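Local coordinates for protein sortase (Actinomyces oris, PDB 5UTT) that is a sortase, probably of class E, a cysteine transpeptidase that likely recognises the sorting signal of surface proteins and joins them to the cell wall, at residues A[44-49]-A[85-90]. Sequence-based numbering, arbitrary orientation.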
# COMPACT_ATOMS: atom_id res chain seq x y z
N ASN A 44 -4.64 -2.94 -10.60
CA ASN A 44 -3.34 -2.57 -11.12
C ASN A 44 -3.10 -1.11 -10.87
O ASN A 44 -2.68 -0.37 -11.75
CB ASN A 44 -3.18 -2.97 -12.59
CG ASN A 44 -4.10 -2.23 -13.52
OD1 ASN A 44 -5.13 -1.70 -13.13
ND2 ASN A 44 -3.69 -2.15 -14.78
N MET A 45 -3.35 -0.73 -9.62
CA MET A 45 -3.42 0.64 -9.25
C MET A 45 -2.06 1.26 -9.20
O MET A 45 -1.17 0.77 -8.45
CB MET A 45 -4.12 0.71 -7.89
CG MET A 45 -4.45 2.10 -7.41
SD MET A 45 -5.48 2.03 -5.94
CE MET A 45 -5.95 3.76 -5.68
N PRO A 46 -1.83 2.33 -9.95
CA PRO A 46 -0.50 2.98 -9.87
C PRO A 46 -0.31 3.61 -8.50
O PRO A 46 -1.28 4.06 -7.88
CB PRO A 46 -0.54 4.08 -10.95
CG PRO A 46 -1.80 3.83 -11.68
CD PRO A 46 -2.74 3.09 -10.83
N ILE A 47 0.94 3.55 -8.00
CA ILE A 47 1.36 4.28 -6.85
C ILE A 47 2.26 5.43 -7.25
O ILE A 47 3.31 5.23 -7.89
CB ILE A 47 2.14 3.37 -5.86
CG1 ILE A 47 1.31 2.12 -5.50
CG2 ILE A 47 2.44 4.18 -4.61
CD1 ILE A 47 2.14 1.03 -4.78
N MET A 48 1.89 6.63 -6.82
CA MET A 48 2.66 7.85 -7.14
C MET A 48 3.10 8.60 -5.90
O MET A 48 2.45 8.50 -4.86
CB MET A 48 1.85 8.78 -8.09
CG MET A 48 1.63 8.18 -9.43
SD MET A 48 0.38 9.16 -10.29
CE MET A 48 -0.05 8.05 -11.61
N GLU A 49 4.18 9.37 -6.00
CA GLU A 49 4.60 10.21 -4.90
C GLU A 49 3.60 11.32 -4.63
O GLU A 49 3.15 12.01 -5.55
CB GLU A 49 6.00 10.76 -5.18
CG GLU A 49 6.59 11.64 -4.09
CD GLU A 49 7.03 10.88 -2.85
OE1 GLU A 49 6.84 9.64 -2.77
OE2 GLU A 49 7.53 11.56 -1.94
N TYR A 85 -13.18 5.14 -9.75
CA TYR A 85 -13.50 4.12 -10.75
C TYR A 85 -12.23 3.39 -11.22
O TYR A 85 -11.16 3.99 -11.35
CB TYR A 85 -14.26 4.74 -11.93
CG TYR A 85 -14.61 3.77 -13.05
CD1 TYR A 85 -15.78 3.00 -13.00
CD2 TYR A 85 -13.76 3.62 -14.15
CE1 TYR A 85 -16.08 2.10 -14.02
CE2 TYR A 85 -14.06 2.73 -15.16
CZ TYR A 85 -15.22 1.97 -15.09
OH TYR A 85 -15.51 1.08 -16.11
N GLY A 86 -12.35 2.11 -11.48
CA GLY A 86 -11.30 1.37 -12.12
C GLY A 86 -10.40 0.83 -11.02
O GLY A 86 -10.29 -0.38 -10.86
N ASN A 87 -9.82 1.74 -10.24
CA ASN A 87 -8.93 1.36 -9.12
C ASN A 87 -9.23 2.25 -7.94
O ASN A 87 -9.35 3.46 -8.09
CB ASN A 87 -7.45 1.54 -9.49
CG ASN A 87 -6.91 0.41 -10.34
OD1 ASN A 87 -6.97 -0.78 -9.94
ND2 ASN A 87 -6.30 0.76 -11.47
N SER A 88 -9.32 1.66 -6.76
CA SER A 88 -9.65 2.37 -5.55
C SER A 88 -9.37 1.49 -4.33
O SER A 88 -9.13 0.31 -4.49
CB SER A 88 -11.11 2.68 -5.49
OG SER A 88 -11.85 1.48 -5.29
N PHE A 89 -9.54 2.02 -3.13
CA PHE A 89 -9.42 1.19 -1.88
C PHE A 89 -10.84 0.82 -1.38
O PHE A 89 -11.13 0.67 -0.18
CB PHE A 89 -8.62 1.94 -0.79
CG PHE A 89 -7.13 2.08 -1.04
CD1 PHE A 89 -6.54 1.62 -2.21
CD2 PHE A 89 -6.32 2.67 -0.09
CE1 PHE A 89 -5.17 1.71 -2.40
CE2 PHE A 89 -4.95 2.77 -0.29
CZ PHE A 89 -4.39 2.33 -1.45
N ARG A 90 -11.80 0.74 -2.32
CA ARG A 90 -13.18 0.51 -1.95
C ARG A 90 -13.35 -0.64 -0.97
O ARG A 90 -14.15 -0.54 -0.02
CB ARG A 90 -13.98 0.18 -3.20
CG ARG A 90 -15.46 0.01 -2.94
CD ARG A 90 -16.12 -0.42 -4.24
NE ARG A 90 -17.55 -0.35 -4.15
CZ ARG A 90 -18.38 -0.77 -5.10
NH1 ARG A 90 -17.89 -1.31 -6.22
NH2 ARG A 90 -19.69 -0.66 -4.93
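N87 reaches across to N44 with both ends of its amide. Its OD1 accepts the backbone N of N44 at 3.2 Å, the donor tilted out of the carbonyl plane, while its ND2 gives a nearly straight hydrogen bond, also 3.2 Å long, to OD1 of N44. That oxygen lies in the plane of the N87 amide, yet the two amide planes are turned 53° apart, so the groups do not meet as a flat pair. In N44, CG sits between the backbone N and the carbonyl carbon (chi1 65°), which brings the end of a side chain that starts away from the loop back to N87. With backbone and side chain of one residue both engaged, the N87 amide is held against rotation and its O and N ends are told apart. Alongside it the M45 side chain runs past in the opposite direction, CG of M45 lying 3.7 Å from CB of N87.

In this sortase beta-barrel domain, the contact fastens the long loop between strands 74-79 and 100-104 to the start of strand 45-49. S88 offers mostly backbone, its N lying 3.9 Å from SD of M45, while OG of S88, its side chain starting away from the strand, accepts the backbone N of R90, two residues on, in an ST turn.

F89 then meets the far end of the methionine. M45 is extended from CB to CE, with CG anti to its backbone N (chi1 -172°), and this carries SD to 3.6 Å from CE1 of F89, an oblique Met-aromatic contact. L32, I78, L146 and T148 also touch the buried ring.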